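Local coordinates for putative endonuclease/exonuclease/phosphatase family protein (Bacteroides vulgatus ATCC 8482, PDB 3G6S) that probably acts as a hydrolase of the endonuclease/exonuclease/phosphatase family, cleaving phosphodiester bonds as a nuclease, at residues C237-E242 against N252-D257; D206-D211 against K222-F227; Y88-S93 against A121-K126. All blocks are in the same frame, centred on the assembly; numbering follows the deposited sequence.

Interaction 1: C237-E242 against N252-D257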
loop_
_atom_site.group_PDB
_atom_site.type_symbol
_atom_site.label_atom_id
_atom_site.label_comp_id
_atom_site.label_asym_id
_atom_site.label_seq_id
_atom_site.Cartn_x
_atom_site.Cartn_y
_atom_site.Cartn_z
ATOM N N CYS A 237 7.586 -3.139 -13.351
ATOM C CA CYS A 237 6.417 -3.441 -12.555
ATOM C C CYS A 237 5.922 -4.839 -12.864
ATOM O O CYS A 237 5.979 -5.301 -14.005
ATOM C CB CYS A 237 5.299 -2.444 -12.852
ATOM S SG CYS A 237 5.425 -0.906 -11.939
ATOM N N GLU A 238 5.430 -5.516 -11.842
ATOM C CA GLU A 238 4.909 -6.847 -12.041
ATOM C C GLU A 238 3.705 -7.098 -11.154
ATOM O O GLU A 238 3.667 -6.685 -9.994
ATOM C CB GLU A 238 5.979 -7.890 -11.747
ATOM C CG GLU A 238 5.458 -9.308 -11.873
ATOM C CD GLU A 238 6.405 -10.330 -11.292
ATOM O OE1 GLU A 238 7.573 -10.391 -11.743
ATOM O OE2 GLU A 238 5.980 -11.075 -10.382
ATOM N N ILE A 239 2.713 -7.769 -11.718
ATOM C CA ILE A 239 1.514 -8.119 -10.978
ATOM C C ILE A 239 1.336 -9.602 -11.255
ATOM O O ILE A 239 0.782 -9.985 -12.279
ATOM C CB ILE A 239 0.285 -7.330 -11.480
ATOM C CG1 ILE A 239 0.501 -5.830 -11.252
ATOM C CG2 ILE A 239 -0.964 -7.789 -10.747
ATOM C CD1 ILE A 239 -0.615 -4.959 -11.799
ATOM N N PRO A 240 1.838 -10.457 -10.354
ATOM C CA PRO A 240 1.734 -11.910 -10.519
ATOM C C PRO A 240 0.299 -12.406 -10.535
ATOM O O PRO A 240 -0.529 -11.975 -9.726
ATOM C CB PRO A 240 2.524 -12.448 -9.332
ATOM C CG PRO A 240 2.297 -11.395 -8.277
ATOM C CD PRO A 240 2.485 -10.119 -9.073
ATOM N N ALA A 241 -0.002 -13.304 -11.468
ATOM C CA ALA A 241 -1.351 -13.855 -11.558
ATOM C C ALA A 241 -1.633 -14.686 -10.312
ATOM O O ALA A 241 -0.745 -15.339 -9.766
ATOM C CB ALA A 241 -1.494 -14.720 -12.805
ATOM N N GLU A 242 -2.876 -14.642 -9.864
ATOM C CA GLU A 242 -3.268 -15.391 -8.697
ATOM C C GLU A 242 -3.260 -16.875 -9.058
ATOM O O GLU A 242 -3.365 -17.228 -10.232
ATOM C CB GLU A 242 -4.656 -14.929 -8.218
ATOM C CG GLU A 242 -5.851 -15.161 -9.168
ATOM C CD GLU A 242 -5.722 -14.502 -10.544
ATOM O OE1 GLU A 242 -5.080 -13.436 -10.680
ATOM O OE2 GLU A 242 -6.301 -15.057 -11.503
ATOM N N ASN A 252 -4.247 -9.100 -5.916
ATOM C CA ASN A 252 -2.950 -9.436 -6.480
ATOM C C ASN A 252 -1.987 -8.314 -6.081
ATOM O O ASN A 252 -2.301 -7.140 -6.213
ATOM C CB ASN A 252 -3.008 -9.528 -8.007
ATOM C CG ASN A 252 -3.411 -10.915 -8.502
ATOM O OD1 ASN A 252 -3.341 -11.905 -7.760
ATOM N ND2 ASN A 252 -3.813 -10.995 -9.768
ATOM N N PRO A 253 -0.805 -8.659 -5.567
ATOM C CA PRO A 253 0.167 -7.635 -5.170
ATOM C C PRO A 253 0.776 -6.970 -6.402
ATOM O O PRO A 253 0.814 -7.567 -7.484
ATOM C CB PRO A 253 1.204 -8.436 -4.395
ATOM C CG PRO A 253 1.218 -9.735 -5.171
ATOM C CD PRO A 253 -0.254 -10.011 -5.378
ATOM N N GLN A 254 1.243 -5.736 -6.244
ATOM C CA GLN A 254 1.875 -5.026 -7.351
ATOM C C GLN A 254 3.313 -4.684 -6.972
ATOM O O GLN A 254 3.540 -3.849 -6.093
ATOM C CB GLN A 254 1.131 -3.731 -7.677
ATOM C CG GLN A 254 1.501 -3.180 -9.051
ATOM C CD GLN A 254 1.226 -1.687 -9.223
ATOM O OE1 GLN A 254 0.209 -1.161 -8.765
ATOM N NE2 GLN A 254 2.134 -1.004 -9.905
ATOM N N LEU A 255 4.284 -5.323 -7.620
ATOM C CA LEU A 255 5.684 -5.035 -7.313
ATOM C C LEU A 255 6.229 -3.932 -8.212
ATOM O O LEU A 255 5.723 -3.705 -9.308
ATOM C CB LEU A 255 6.556 -6.287 -7.465
ATOM C CG LEU A 255 6.052 -7.584 -6.820
ATOM C CD1 LEU A 255 7.208 -8.582 -6.717
ATOM C CD2 LEU A 255 5.491 -7.304 -5.439
ATOM N N ALA A 256 7.257 -3.233 -7.744
ATOM C CA ALA A 256 7.847 -2.164 -8.535
ATOM C C ALA A 256 9.317 -1.996 -8.206
ATOM O O ALA A 256 9.679 -1.756 -7.053
ATOM C CB ALA A 256 7.104 -0.854 -8.285
ATOM N N ASP A 257 10.169 -2.144 -9.213
ATOM C CA ASP A 257 11.590 -1.961 -8.988
ATOM C C ASP A 257 11.882 -0.490 -9.225
ATOM O O ASP A 257 11.791 0.008 -10.346
ATOM C CB ASP A 257 12.402 -2.850 -9.918
ATOM C CG ASP A 257 12.609 -4.232 -9.340
ATOM O OD1 ASP A 257 13.093 -4.306 -8.189
ATOM O OD2 ASP A 257 12.287 -5.239 -10.014
#

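Interaction 2: D206-D211 against K222-F227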
loop_
_atom_site.group_PDB
_atom_site.type_symbol
_atom_site.label_atom_id
_atom_site.label_comp_id
_atom_site.label_asym_id
_atom_site.label_seq_id
_atom_site.Cartn_x
_atom_site.Cartn_y
_atom_site.Cartn_z
ATOM N N ASP A 206 -2.874 -7.544 -15.649
ATOM C CA ASP A 206 -3.185 -6.114 -15.556
ATOM C C ASP A 206 -4.333 -5.772 -14.607
ATOM O O ASP A 206 -4.853 -4.657 -14.626
ATOM C CB ASP A 206 -3.478 -5.531 -16.951
ATOM C CG ASP A 206 -4.548 -6.304 -17.700
ATOM O OD1 ASP A 206 -5.581 -6.656 -17.086
ATOM O OD2 ASP A 206 -4.369 -6.546 -18.915
ATOM N N TYR A 207 -4.728 -6.733 -13.779
ATOM C CA TYR A 207 -5.797 -6.515 -12.808
ATOM C C TYR A 207 -5.267 -6.894 -11.429
ATOM O O TYR A 207 -4.350 -7.707 -11.316
ATOM C CB TYR A 207 -7.027 -7.358 -13.154
ATOM C CG TYR A 207 -6.753 -8.840 -13.274
ATOM C CD1 TYR A 207 -6.226 -9.377 -14.449
ATOM C CD2 TYR A 207 -7.024 -9.708 -12.213
ATOM C CE1 TYR A 207 -5.980 -10.744 -14.564
ATOM C CE2 TYR A 207 -6.780 -11.072 -12.321
ATOM C CZ TYR A 207 -6.258 -11.580 -13.500
ATOM O OH TYR A 207 -6.013 -12.924 -13.618
ATOM N N THR A 208 -5.860 -6.316 -10.390
ATOM C CA THR A 208 -5.419 -6.551 -9.023
ATOM C C THR A 208 -6.490 -7.133 -8.087
ATOM O O THR A 208 -6.224 -7.421 -6.915
ATOM C CB THR A 208 -4.852 -5.225 -8.423
ATOM O OG1 THR A 208 -4.368 -5.446 -7.090
ATOM C CG2 THR A 208 -5.926 -4.165 -8.374
ATOM N N PHE A 209 -7.705 -7.300 -8.590
ATOM C CA PHE A 209 -8.768 -7.877 -7.779
ATOM C C PHE A 209 -9.489 -8.971 -8.561
ATOM O O PHE A 209 -9.926 -8.750 -9.681
ATOM C CB PHE A 209 -9.764 -6.807 -7.354
ATOM C CG PHE A 209 -10.798 -7.305 -6.393
ATOM C CD1 PHE A 209 -10.428 -7.720 -5.113
ATOM C CD2 PHE A 209 -12.136 -7.389 -6.776
ATOM C CE1 PHE A 209 -11.377 -8.220 -4.223
ATOM C CE2 PHE A 209 -13.102 -7.885 -5.902
ATOM C CZ PHE A 209 -12.726 -8.305 -4.617
ATOM N N HIS A 210 -9.615 -10.149 -7.965
ATOM C CA HIS A 210 -10.266 -11.274 -8.623
ATOM C C HIS A 210 -11.236 -11.996 -7.684
ATOM O O HIS A 210 -11.868 -12.976 -8.074
ATOM C CB HIS A 210 -9.196 -12.245 -9.123
ATOM C CG HIS A 210 -8.136 -12.537 -8.104
ATOM N ND1 HIS A 210 -8.380 -13.275 -6.968
ATOM C CD2 HIS A 210 -6.842 -12.145 -8.031
ATOM C CE1 HIS A 210 -7.280 -13.326 -6.235
ATOM N NE2 HIS A 210 -6.334 -12.649 -6.857
ATOM N N ASP A 211 -11.340 -11.503 -6.452
ATOM C CA ASP A 211 -12.226 -12.076 -5.437
ATOM C C ASP A 211 -11.973 -13.574 -5.238
ATOM O O ASP A 211 -12.900 -14.377 -5.260
ATOM C CB ASP A 211 -13.695 -11.819 -5.818
ATOM C CG ASP A 211 -14.672 -12.298 -4.756
ATOM O OD1 ASP A 211 -14.387 -12.137 -3.550
ATOM O OD2 ASP A 211 -15.745 -12.822 -5.121
ATOM N N LYS A 222 -8.217 -3.111 -11.952
ATOM C CA LYS A 222 -7.027 -2.738 -11.201
ATOM C C LYS A 222 -7.439 -1.613 -10.260
ATOM O O LYS A 222 -7.786 -0.529 -10.713
ATOM C CB LYS A 222 -5.932 -2.252 -12.156
ATOM C CG LYS A 222 -4.712 -1.683 -11.458
ATOM C CD LYS A 222 -3.555 -1.544 -12.429
ATOM C CE LYS A 222 -2.221 -1.371 -11.697
ATOM N NZ LYS A 222 -2.161 -0.105 -10.912
ATOM N N ILE A 223 -7.419 -1.875 -8.959
ATOM C CA ILE A 223 -7.802 -0.863 -7.986
ATOM C C ILE A 223 -6.685 -0.569 -7.012
ATOM O O ILE A 223 -6.857 0.221 -6.084
ATOM C CB ILE A 223 -9.042 -1.281 -7.186
ATOM C CG1 ILE A 223 -8.761 -2.572 -6.420
ATOM C CG2 ILE A 223 -10.216 -1.471 -8.140
ATOM C CD1 ILE A 223 -9.946 -3.089 -5.642
ATOM N N ASP A 224 -5.541 -1.213 -7.216
ATOM C CA ASP A 224 -4.391 -0.998 -6.344
ATOM C C ASP A 224 -3.316 -0.279 -7.137
ATOM O O ASP A 224 -3.042 -0.639 -8.271
ATOM C CB ASP A 224 -3.891 -2.343 -5.802
ATOM C CG ASP A 224 -4.940 -3.035 -4.917
ATOM O OD1 ASP A 224 -5.649 -3.943 -5.407
ATOM O OD2 ASP A 224 -5.071 -2.651 -3.730
ATOM N N PHE A 225 -2.706 0.744 -6.552
ATOM C CA PHE A 225 -1.691 1.497 -7.284
ATOM C C PHE A 225 -0.444 1.859 -6.496
ATOM O O PHE A 225 -0.429 1.864 -5.262
ATOM C CB PHE A 225 -2.279 2.812 -7.818
ATOM C CG PHE A 225 -3.516 2.643 -8.643
ATOM C CD1 PHE A 225 -3.451 2.670 -10.037
ATOM C CD2 PHE A 225 -4.755 2.468 -8.022
ATOM C CE1 PHE A 225 -4.607 2.527 -10.809
ATOM C CE2 PHE A 225 -5.919 2.323 -8.775
ATOM C CZ PHE A 225 -5.850 2.352 -10.173
ATOM N N ILE A 226 0.602 2.168 -7.252
ATOM C CA ILE A 226 1.861 2.621 -6.701
ATOM C C ILE A 226 2.144 3.966 -7.377
ATOM O O ILE A 226 2.331 4.035 -8.598
ATOM C CB ILE A 226 3.020 1.651 -7.003
ATOM C CG1 ILE A 226 2.766 0.317 -6.307
ATOM C CG2 ILE A 226 4.345 2.252 -6.515
ATOM C CD1 ILE A 226 3.878 -0.719 -6.501
ATOM N N PHE A 227 2.153 5.038 -6.595
ATOM C CA PHE A 227 2.414 6.363 -7.152
ATOM C C PHE A 227 3.771 6.862 -6.689
ATOM O O PHE A 227 4.152 6.664 -5.536
ATOM C CB PHE A 227 1.325 7.343 -6.711
ATOM C CG PHE A 227 -0.024 7.049 -7.297
ATOM C CD1 PHE A 227 -0.277 7.296 -8.646
ATOM C CD2 PHE A 227 -1.038 6.511 -6.504
ATOM C CE1 PHE A 227 -1.515 7.008 -9.197
ATOM C CE2 PHE A 227 -2.280 6.219 -7.040
ATOM C CZ PHE A 227 -2.523 6.469 -8.396
#

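Interaction 3: Y88-S93 against A121-K126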
loop_
_atom_site.group_PDB
_atom_site.type_symbol
_atom_site.label_atom_id
_atom_site.label_comp_id
_atom_site.label_asym_id
_atom_site.label_seq_id
_atom_site.Cartn_x
_atom_site.Cartn_y
_atom_site.Cartn_z
ATOM N N TYR A 88 16.984 -0.342 5.816
ATOM C CA TYR A 88 16.478 1.007 6.047
ATOM C C TYR A 88 16.242 1.369 7.505
ATOM O O TYR A 88 15.854 0.527 8.319
ATOM C CB TYR A 88 15.169 1.189 5.285
ATOM C CG TYR A 88 15.227 0.634 3.889
ATOM C CD1 TYR A 88 15.831 1.351 2.856
ATOM C CD2 TYR A 88 14.740 -0.641 3.614
ATOM C CE1 TYR A 88 15.952 0.806 1.586
ATOM C CE2 TYR A 88 14.858 -1.198 2.349
ATOM C CZ TYR A 88 15.465 -0.475 1.339
ATOM O OH TYR A 88 15.606 -1.037 0.089
ATOM N N GLU A 89 16.468 2.638 7.828
ATOM C CA GLU A 89 16.247 3.133 9.177
ATOM C C GLU A 89 15.061 4.085 9.131
ATOM O O GLU A 89 14.906 4.844 8.180
ATOM C CB GLU A 89 17.471 3.882 9.678
ATOM C CG GLU A 89 17.376 4.291 11.131
ATOM C CD GLU A 89 18.275 5.468 11.444
ATOM O OE1 GLU A 89 19.453 5.447 11.018
ATOM O OE2 GLU A 89 17.809 6.412 12.121
ATOM N N VAL A 90 14.218 4.035 10.154
ATOM C CA VAL A 90 13.048 4.899 10.216
ATOM C C VAL A 90 13.374 6.167 10.990
ATOM O O VAL A 90 13.571 6.117 12.204
ATOM C CB VAL A 90 11.875 4.195 10.913
ATOM C CG1 VAL A 90 10.733 5.170 11.107
ATOM C CG2 VAL A 90 11.425 3.009 10.082
ATOM N N LEU A 91 13.438 7.302 10.296
ATOM C CA LEU A 91 13.742 8.563 10.968
ATOM C C LEU A 91 12.510 9.052 11.718
ATOM O O LEU A 91 12.606 9.598 12.819
ATOM C CB LEU A 91 14.185 9.619 9.957
ATOM C CG LEU A 91 15.501 9.323 9.241
ATOM C CD1 LEU A 91 15.752 10.386 8.191
ATOM C CD2 LEU A 91 16.636 9.273 10.254
ATOM N N ASP A 92 11.348 8.833 11.118
ATOM C CA ASP A 92 10.104 9.242 11.726
ATOM C C ASP A 92 8.964 8.547 11.017
ATOM O O ASP A 92 9.099 8.129 9.869
ATOM C CB ASP A 92 9.944 10.761 11.650
ATOM C CG ASP A 92 8.751 11.254 12.445
ATOM O OD1 ASP A 92 8.298 10.511 13.352
ATOM O OD2 ASP A 92 8.286 12.385 12.181
ATOM N N SER A 93 7.840 8.415 11.703
ATOM C CA SER A 93 6.696 7.738 11.123
ATOM C C SER A 93 5.450 8.041 11.923
ATOM O O SER A 93 5.523 8.413 13.091
ATOM C CB SER A 93 6.937 6.232 11.121
ATOM O OG SER A 93 7.230 5.779 12.425
ATOM N N ALA A 121 6.115 7.022 6.688
ATOM C CA ALA A 121 7.401 6.894 7.343
ATOM C C ALA A 121 8.498 7.531 6.515
ATOM O O ALA A 121 8.577 7.332 5.302
ATOM C CB ALA A 121 7.718 5.435 7.583
ATOM N N LYS A 122 9.338 8.313 7.182
ATOM C CA LYS A 122 10.458 8.970 6.537
ATOM C C LYS A 122 11.637 7.996 6.718
ATOM O O LYS A 122 12.131 7.795 7.829
ATOM C CB LYS A 122 10.701 10.301 7.238
ATOM C CG LYS A 122 11.844 11.143 6.718
ATOM C CD LYS A 122 11.905 12.459 7.485
ATOM C CE LYS A 122 13.141 13.251 7.128
ATOM N NZ LYS A 122 13.317 14.427 8.023
ATOM N N PHE A 123 12.060 7.377 5.621
ATOM C CA PHE A 123 13.143 6.391 5.627
ATOM C C PHE A 123 14.503 6.947 5.278
ATOM O O PHE A 123 14.633 8.066 4.807
ATOM C CB PHE A 123 12.849 5.273 4.625
ATOM C CG PHE A 123 11.837 4.283 5.097
ATOM C CD1 PHE A 123 12.127 3.425 6.151
ATOM C CD2 PHE A 123 10.610 4.165 4.455
ATOM C CE1 PHE A 123 11.207 2.452 6.554
ATOM C CE2 PHE A 123 9.684 3.193 4.852
ATOM C CZ PHE A 123 9.990 2.335 5.907
ATOM N N LYS A 124 15.522 6.137 5.509
ATOM C CA LYS A 124 16.883 6.512 5.168
ATOM C C LYS A 124 17.581 5.234 4.793
ATOM O O LYS A 124 17.508 4.245 5.520
ATOM C CB LYS A 124 17.627 7.152 6.340
ATOM C CG LYS A 124 19.028 7.610 5.933
ATOM C CD LYS A 124 20.105 7.238 6.954
ATOM C CE LYS A 124 20.063 8.130 8.187
ATOM N NZ LYS A 124 21.119 7.760 9.163
ATOM N N ASP A 125 18.243 5.245 3.649
ATOM C CA ASP A 125 18.961 4.065 3.206
ATOM C C ASP A 125 20.256 4.038 4.010
ATOM O O ASP A 125 21.144 4.858 3.783
ATOM C CB ASP A 125 19.275 4.171 1.713
ATOM C CG ASP A 125 19.866 2.899 1.153
ATOM O OD1 ASP A 125 19.158 2.200 0.394
ATOM O OD2 ASP A 125 21.035 2.589 1.477
ATOM N N LYS A 126 20.360 3.107 4.952
ATOM C CA LYS A 126 21.556 3.023 5.776
ATOM C C LYS A 126 22.720 2.403 5.028
ATOM O O LYS A 126 23.368 1.487 5.515
ATOM C CB LYS A 126 21.271 2.247 7.069
ATOM C CG LYS A 126 20.759 0.851 6.856
ATOM C CD LYS A 126 19.725 0.488 7.905
ATOM C CE LYS A 126 20.259 0.618 9.316
ATOM N NZ LYS A 126 19.259 0.106 10.292
#

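Interaction 1: C237-E242 against N252-D257
Paired beta strands of the DNase I-like alpha/beta sandwich meet here, with Cys-237 to Ile-239 running antiparallel to Gln-254 to Ala-256. Glu-238 and Leu-255 form the hydrogen-bonded pair: Leu-255 N reaches Glu-238 O at 2.8 Å, and Glu-238 N meets Leu-255 O at 3.1 Å. Cys-237 and Ala-256, a non-hydrogen-bonded pair, project on the other face, where SG of Cys-237 stands 4.0 Å from the methyl CB of Ala-256. Ile-239 lays its CG1 branch obliquely against Gln-254, CG1 to CG 3.6 Å, while its CG2 touches Asn-252 CB, the side chains of Ile-239 and Asn-252 crossing at about a right angle. Next along the chain the two prolines touch at CG, 3.7 Å from Pro-240 to Pro-253.

Past the strands, side chains take over the pairing. Glu-242, with CG wedged between its own N and carbonyl carbon (chi1 64°) and a second bend at chi2, curls back so that OE1 accepts ND2 of Asn-252 at 2.9 Å. That bond is straight (163°), and carboxylate and amide are nearly coplanar. Pro-240 O stands over the face of the same amide, 3.3 Å from Asn-252 CG. The other ends are held too: Glu-242 OE2 bonds Tyr-207 OH, and Asn-252 OD1 takes a weak hydrogen bond from His-210 NE2, which probably limits the rotation of both groups. Asn-252 directly follows the Ser-Asp-His sequence characteristic of the family's active site.

Within the sheet, strand 201-204 borders 233-239 on its far side through Thr-203, and strand 2-10 borders 254-260, while Tyr-196 of helix 195-198 covers Cys-237, Ile-239 and Gln-254.

Interaction 2: D206-D211 against K222-F227
Thr-208 overlaps the carboxylate end of Asp-224, the two side chains crossing at about a right angle. Its OG1, directed away from its own backbone N (chi1 -178°), comes 2.6 Å from Asp-224 OD1 and also contacts the backbone O of Asn-252. Beside it, Phe-209 rests CB against the CD1 methyl of Ile-223 at 4.1 Å.

Lys-222 packs its CB against the backbone O of Asp-206 at 3.6 Å. From there the chain runs extended to CE, then a bend at chi4 (-64°) turns NZ back to the backbone O of Asp-224, which it meets in the carbonyl plane at 2.8 Å. A weak bond to Gln-254 OE1 gives the ammonium a second partner. A leucine here would probably leave the Asp-224 carbonyl and Gln-254 OE1 without this donor, and the amide end of Gln-254 freer to turn.

Asp-224 also touches His-251, consistent with the Asp-His pairing of active sites in this family, and the Phe-209 ring meets that histidine as well. Strand 167-172 flanks strand 224-228, with Phe-225 bonded to Gly-171 through the backbone, while Tyr-196 of helix 195-198 packs on Asp-206 and Lys-222.

Interaction 3: Y88-S93 against A121-K126
Asp-92 O accepts Lys-122 N at 2.7 Å, the shortest polar bond joining these antiparallel strands. One residue earlier, Leu-91 N reaches Lys-122 O at 2.8 Å. Two residues thus face one, a classic beta bulge that shifts the register by one. Before it, Glu-89 N bonds Lys-124 O at 3.0 Å and nearly straight (170°); the return bond is weak.

On the face carrying Glu-89 and Lys-124, these side chains lie alongside each other and close a long salt bridge, OE1 to NZ 3.4 Å. Leu-91 reaches across the lysines, its CD1 4.0 Å from Lys-122 CE.

Phe-123 carries the opposite face. With CG anti to the carbonyl carbon (chi1 -77°), its ring brings CE1 to Val-90 CG2 at 3.6 Å and CD1 to Tyr-88 CB at 3.9 Å. Further along that face, Ser-93 CB meets Ala-121 CB at 3.7 Å.

Strand 88-97 is outermost in its sheet within the chain, and 117-125 separates it from 131-138. The Phe-123 face turns to the second sheet, where Tyr-83 stacks edge-to-face with Phe-123 and Ile-65 of strand 62-65 touches Val-90, Ser-93 and Ala-121.

How the interactions relate
The three contacts sample both sheets of the sandwich and a loop between them. Interaction 1 lies in one sheet, while strand 224-228 of interaction 2 lies in the other; their centres are 9 Å apart, and Asn-252 N probably donates to Thr-208 O at 2.8 Å. The loop joining the segments of interaction 1 carries the family's Ser-Asp-His sequence, and Asp-224 of interaction 2 touches its histidine, so both border the probable active site. Interaction 3 shares the sheet of strand 224-228, yet touches neither: its centre is about 27 Å from that of interaction 2 and 24 Å from that of interaction 1, with nearest atoms about 12 and 9 Å apart.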